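Local atomic coordinates of proteasome assembly chaperone 2 (PAC2) homologue Rv2125 (Mycobacterium tuberculosis, PDB entry 5UN0), a protein that is of unknown function but, as a homologue of the eukaryotic chaperone PAC2, belongs to a family associated with proteasome assembly. Residues I33-D38 / A65-H70; A116-T121 / A175-Y180. All coordinates share one frame; numbering follows the deposited sequence.

How the contacts relate
The central mixed sheet of this chain is joined at two separated places, by contacts that come in series. Contact 1 comes first: after helix 16-27 the chain runs out along strand 31-36, makes the two-stranded antiparallel excursion of 50-54 and 57-62, and returns in strand 66-71, closing a helix-free loop at one border of the sheet. Strand 80-85 and helix 92-105 follow before contact 2 opens. Its loop leaves strand 110-119, passes through strand 129-132 and helix 155-166, and closes on strand 170-178. The loops neither nest nor cross. The centres of contact 1 and contact 2 are about 29 Å apart, with strands 80-85 and 2-7 between them in the sheet.

Contact 1. Residues I33-D38 / A65-H70; sequences IVEIDD and AMRISH
Two consecutive residues, Ile33 and Val34, face the single residue Ile68, a classic beta bulge built on one shared carbonyl. Ile33 N is hydrogen-bonded to Ile68 O at 3.1 Å in the carbonyl plane, whereas Val34 N reaches the same Ile68 O at 3.0 Å from a position tilted 24° off that plane. The backbone of Ile33, with psi at -54°, departs from the extended form, consistent with the first position of a classic bulge. Past the bulge the antiparallel pattern settles: Ile68 N returns a hydrogen bond to Val34 O, Ile36 and Met66 exchange a reciprocal pair, and the non-hydrogen-bonded pair Glu35 and Arg67 lies between these two couples.

Val34, Ile36, Met66 and Ile68 form an apolar face. Val34 and Ile68 lie side by side and point the same way, Val34 CG1 meeting Ile68 CD1 at 3.7 Å; CG1 gets there by standing anti to the backbone N of Val34 (chi1 155°). Farther along, Ile36 CB and Met66 CB approach to 3.8 Å. Helix 92-105 packs against this face, Phe95 on Met66, Leu99 on Ile36 and Val102 on Ile68. Separately, at the bulge, Ile33 slants across Ile68, its CD1 4.0 Å from Ile68 CG2.

The opposite face carries charge. Glu35 runs beside Arg67, and Glu35 CG also rests against Ala65 CB at 4.1 Å. Glu35 OE1 sits 3.5 Å from Arg67 NE but well out of the guanidinium plane, so no N-H is aimed at it. The guanidinium is held instead through NH2 by Gln62 OE1, with a weak bond from NH1 to Ala65 O.

Between the two strands the directed bonds are thus those of the backbone, while Gln62 orients the guanidinium and the salt bridge probably contributes an undirected electrostatic attraction.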
loop_
_atom_site.group_PDB
_atom_site.type_symbol
_atom_site.label_atom_id
_atom_site.label_comp_id
_atom_site.label_asym_id
_atom_site.label_seq_id
_atom_site.Cartn_x
_atom_site.Cartn_y
_atom_site.Cartn_z
ATOM N N ILE A 33 11.395 24.918 -12.715
ATOM C CA ILE A 33 11.210 24.813 -14.157
ATOM C C ILE A 33 10.239 23.690 -14.515
ATOM O O ILE A 33 9.259 23.909 -15.228
ATOM C CB ILE A 33 12.547 24.572 -14.881
ATOM C CG1 ILE A 33 13.179 23.261 -14.412
ATOM C CG2 ILE A 33 13.495 25.739 -14.652
ATOM C CD1 ILE A 33 14.384 22.838 -15.223
ATOM N N VAL A 34 10.516 22.489 -14.018
ATOM C CA VAL A 34 9.660 21.319 -14.299
ATOM C C VAL A 34 9.115 20.665 -13.021
ATOM O O VAL A 34 9.825 20.498 -12.025
ATOM C CB VAL A 34 10.416 20.258 -15.112
ATOM C CG1 VAL A 34 9.835 18.864 -14.911
ATOM C CG2 VAL A 34 10.386 20.604 -16.588
ATOM N N GLU A 35 7.839 20.295 -13.079
ATOM C CA GLU A 35 7.167 19.580 -12.003
ATOM C C GLU A 35 6.413 18.366 -12.547
ATOM O O GLU A 35 5.496 18.523 -13.340
ATOM C CB GLU A 35 6.201 20.513 -11.291
ATOM C CG GLU A 35 5.276 19.798 -10.325
ATOM C CD GLU A 35 4.632 20.737 -9.328
ATOM O OE1 GLU A 35 5.367 21.308 -8.476
ATOM O OE2 GLU A 35 3.385 20.886 -9.396
ATOM N N ILE A 36 6.816 17.160 -12.136
ATOM C CA ILE A 36 6.200 15.911 -12.622
ATOM C C ILE A 36 5.091 15.459 -11.673
ATOM O O ILE A 36 5.328 14.879 -10.604
ATOM C CB ILE A 36 7.229 14.799 -12.867
ATOM C CG1 ILE A 36 8.169 15.211 -13.991
ATOM C CG2 ILE A 36 6.543 13.503 -13.268
ATOM C CD1 ILE A 36 9.265 14.199 -14.283
ATOM N N ASP A 37 3.872 15.710 -12.140
ATOM C CA ASP A 37 2.631 15.675 -11.369
ATOM C C ASP A 37 1.850 14.394 -11.643
ATOM O O ASP A 37 0.841 14.126 -10.997
ATOM C CB ASP A 37 1.784 16.868 -11.829
ATOM C CG ASP A 37 0.626 17.161 -10.924
ATOM O OD1 ASP A 37 0.793 17.144 -9.678
ATOM O OD2 ASP A 37 -0.466 17.426 -11.471
ATOM N N ASP A 38 2.333 13.599 -12.595
ATOM C CA ASP A 38 1.510 12.587 -13.233
ATOM C C ASP A 38 0.954 11.544 -12.281
ATOM O O ASP A 38 1.640 11.016 -11.412
ATOM C CB ASP A 38 2.271 11.888 -14.346
ATOM C CG ASP A 38 1.358 11.367 -15.427
ATOM O OD1 ASP A 38 0.314 10.774 -15.114
ATOM O OD2 ASP A 38 1.690 11.560 -16.607
ATOM N N ALA A 65 4.389 15.017 -6.072
ATOM C CA ALA A 65 4.995 15.236 -7.374
ATOM C C ALA A 65 6.500 15.270 -7.272
ATOM O O ALA A 65 7.073 15.233 -6.163
ATOM C CB ALA A 65 4.486 16.544 -7.970
ATOM N N MET A 66 7.128 15.382 -8.444
ATOM C CA MET A 66 8.572 15.550 -8.563
ATOM C C MET A 66 8.892 16.969 -9.020
ATOM O O MET A 66 8.565 17.338 -10.136
ATOM C CB MET A 66 9.124 14.548 -9.571
ATOM C CG MET A 66 10.604 14.254 -9.399
ATOM S SD MET A 66 10.924 13.436 -7.822
ATOM C CE MET A 66 12.565 14.049 -7.476
ATOM N N ARG A 67 9.512 17.764 -8.146
ATOM C CA ARG A 67 9.903 19.150 -8.469
ATOM C C ARG A 67 11.340 19.237 -8.985
ATOM O O ARG A 67 12.286 18.748 -8.357
ATOM C CB ARG A 67 9.693 20.071 -7.265
ATOM C CG ARG A 67 8.223 20.348 -7.032
ATOM C CD ARG A 67 7.851 20.795 -5.600
ATOM N NE ARG A 67 6.451 20.434 -5.289
ATOM C CZ ARG A 67 6.057 19.195 -4.964
ATOM N NH1 ARG A 67 6.941 18.197 -4.895
ATOM N NH2 ARG A 67 4.777 18.940 -4.703
ATOM N N ILE A 68 11.487 19.830 -10.164
ATOM C CA ILE A 68 12.786 20.018 -10.778
ATOM C C ILE A 68 13.017 21.513 -10.907
ATOM O O ILE A 68 12.211 22.221 -11.511
ATOM C CB ILE A 68 12.857 19.335 -12.155
ATOM C CG1 ILE A 68 12.593 17.831 -12.002
ATOM C CG2 ILE A 68 14.208 19.601 -12.820
ATOM C CD1 ILE A 68 12.656 17.029 -13.290
ATOM N N SER A 69 14.114 21.991 -10.325
ATOM C CA SER A 69 14.461 23.409 -10.381
ATOM C C SER A 69 15.924 23.619 -10.830
ATOM O O SER A 69 16.730 22.682 -10.799
ATOM C CB SER A 69 14.191 24.052 -9.024
ATOM O OG SER A 69 14.923 23.415 -8.007
ATOM N N HIS A 70 16.260 24.844 -11.248
ATOM C CA HIS A 70 17.597 25.136 -11.804
ATOM C C HIS A 70 18.389 26.148 -10.979
ATOM O O HIS A 70 17.821 27.041 -10.357
ATOM C CB HIS A 70 17.529 25.621 -13.264
ATOM C CG HIS A 70 18.796 26.266 -13.734
ATOM N ND1 HIS A 70 19.092 27.592 -13.488
ATOM C CD2 HIS A 70 19.871 25.755 -14.380
ATOM C CE1 HIS A 70 20.285 27.875 -13.979
ATOM N NE2 HIS A 70 20.778 26.779 -14.531
#

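Contact 2. Residues A116-T121 / A175-Y180; sequences ALLADT and AAVPHY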
loop_
_atom_site.group_PDB
_atom_site.type_symbol
_atom_site.label_atom_id
_atom_site.label_comp_id
_atom_site.label_asym_id
_atom_site.label_seq_id
_atom_site.Cartn_x
_atom_site.Cartn_y
_atom_site.Cartn_z
ATOM N N ALA A 116 19.361 8.545 2.720
ATOM C CA ALA A 116 19.680 8.294 4.119
ATOM C C ALA A 116 18.898 7.120 4.668
ATOM O O ALA A 116 17.727 6.924 4.347
ATOM C CB ALA A 116 19.411 9.526 4.946
ATOM N N LEU A 117 19.562 6.360 5.525
ATOM C CA LEU A 117 19.009 5.132 6.079
ATOM C C LEU A 117 19.241 5.062 7.586
ATOM O O LEU A 117 20.167 5.678 8.115
ATOM C CB LEU A 117 19.636 3.921 5.381
ATOM C CG LEU A 117 21.170 3.861 5.357
ATOM C CD1 LEU A 117 21.700 3.051 6.530
ATOM C CD2 LEU A 117 21.677 3.276 4.044
ATOM N N LEU A 118 18.383 4.306 8.265
ATOM C CA LEU A 118 18.558 4.033 9.688
ATOM C C LEU A 118 19.511 2.863 9.878
ATOM O O LEU A 118 19.331 1.794 9.284
ATOM C CB LEU A 118 17.219 3.726 10.364
ATOM C CG LEU A 118 16.201 4.870 10.314
ATOM C CD1 LEU A 118 14.921 4.488 11.043
ATOM C CD2 LEU A 118 16.760 6.162 10.888
ATOM N N ALA A 119 20.530 3.079 10.699
ATOM C CA ALA A 119 21.481 2.019 11.024
ATOM C C ALA A 119 21.816 2.001 12.504
ATOM O O ALA A 119 21.414 2.896 13.265
ATOM C CB ALA A 119 22.751 2.167 10.195
ATOM N N ASP A 120 22.533 0.948 12.892
ATOM C CA ASP A 120 23.123 0.843 14.220
ATOM C C ASP A 120 24.409 1.664 14.201
ATOM O O ASP A 120 25.435 1.201 13.697
ATOM C CB ASP A 120 23.440 -0.620 14.584
ATOM C CG ASP A 120 22.220 -1.539 14.514
ATOM O OD1 ASP A 120 21.114 -1.150 14.968
ATOM O OD2 ASP A 120 22.385 -2.675 14.012
ATOM N N THR A 121 24.340 2.888 14.729
ATOM C CA THR A 121 25.487 3.802 14.715
ATOM C C THR A 121 25.342 4.868 15.816
ATOM O O THR A 121 24.238 5.350 16.073
ATOM C CB THR A 121 25.652 4.466 13.323
ATOM O OG1 THR A 121 26.818 5.301 13.299
ATOM C CG2 THR A 121 24.419 5.297 12.953
ATOM N N ALA A 175 23.638 8.251 3.800
ATOM C CA ALA A 175 24.100 8.644 5.136
ATOM C C ALA A 175 23.446 7.767 6.192
ATOM O O ALA A 175 22.237 7.533 6.140
ATOM C CB ALA A 175 23.778 10.110 5.398
ATOM N N ALA A 176 24.232 7.308 7.166
ATOM C CA ALA A 176 23.713 6.427 8.240
ATOM C C ALA A 176 23.247 7.199 9.480
ATOM O O ALA A 176 24.058 7.764 10.226
ATOM C CB ALA A 176 24.748 5.387 8.629
ATOM N N VAL A 177 21.932 7.192 9.697
ATOM C CA VAL A 177 21.296 7.878 10.829
ATOM C C VAL A 177 21.015 6.885 11.961
ATOM O O VAL A 177 20.527 5.781 11.712
ATOM C CB VAL A 177 19.969 8.541 10.406
ATOM C CG1 VAL A 177 19.371 9.351 11.552
ATOM C CG2 VAL A 177 20.182 9.423 9.178
ATOM N N PRO A 178 21.336 7.266 13.208
ATOM C CA PRO A 178 21.011 6.427 14.362
ATOM C C PRO A 178 19.511 6.181 14.490
ATOM O O PRO A 178 18.739 7.135 14.563
ATOM C CB PRO A 178 21.520 7.249 15.546
ATOM C CG PRO A 178 22.599 8.109 14.979
ATOM C CD PRO A 178 22.180 8.416 13.576
ATOM N N HIS A 179 19.110 4.913 14.513
ATOM C CA HIS A 179 17.682 4.544 14.524
ATOM C C HIS A 179 16.887 5.096 15.713
ATOM O O HIS A 179 15.682 5.334 15.604
ATOM C CB HIS A 179 17.529 3.024 14.490
ATOM C CG HIS A 179 18.287 2.326 15.575
ATOM N ND1 HIS A 179 17.861 2.301 16.886
ATOM C CD2 HIS A 179 19.461 1.653 15.548
ATOM C CE1 HIS A 179 18.731 1.625 17.616
ATOM N NE2 HIS A 179 19.712 1.223 16.829
ATOM N N TYR A 180 17.562 5.292 16.841
ATOM C CA TYR A 180 16.915 5.782 18.068
ATOM C C TYR A 180 16.510 7.264 18.026
ATOM O O TYR A 180 15.561 7.667 18.704
ATOM C CB TYR A 180 17.779 5.506 19.313
ATOM C CG TYR A 180 19.238 5.939 19.256
ATOM C CD1 TYR A 180 19.636 7.197 19.705
ATOM C CD2 TYR A 180 20.223 5.065 18.812
ATOM C CE1 TYR A 180 20.971 7.576 19.684
ATOM C CE2 TYR A 180 21.556 5.434 18.793
ATOM C CZ TYR A 180 21.929 6.685 19.228
ATOM O OH TYR A 180 23.257 7.040 19.197
#
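The C-terminal ends of two parallel neighbours in the central sheet, strands 110-119 and 170-178, meet here and run on into loops that stay in contact. Leu117 is gripped through both of its backbone polar atoms: Leu117 N donates to Ala175 O at 3.0 Å, and Leu117 O accepts from Val177 N at 2.8 Å. Ala119 N continues the series to Val177 O at 2.9 Å, after which only a weak bond follows, His179 N to Ala119 O.

The short strand axes are turned by 43°, a strong twist that accompanies the divergence of the side chains at Ala119 and Pro178. The connection between these parallel strands includes helix 155-166 and also strand 129-132, which pairs antiparallel with 170-178 on the side away from 110-119. Ala116, Leu118, Ala175 and Val177 share one face; Leu118 CD2 lies across Val177 CB at 4.0 Å, and helix 188-201 packs on Ala175. Leu117 and Ala176 hold the other face, and Ala119 CB comes to Ala176 CB at 4.1 Å.

Beyond the strands, Thr121 turns its methyl CG2 between its own backbone N and carbonyl carbon, which brings Thr121 CG2 to Pro178 CD at 3.9 Å. The Asp120 carboxylate stands nearly perpendicular to the His179 ring, their planes 88° apart, and Tyr234 OH is hydrogen-bonded to both Asp120 OD1 and His179 NE2, tying the two loops to helix 231-235. Pro178 CB sits 3.7 Å above one face of the Tyr180 ring, toward its rim, while His179 CE1 lies at that ring's edge; Tyr180 OH is hydrogen-bonded with His123 ND1.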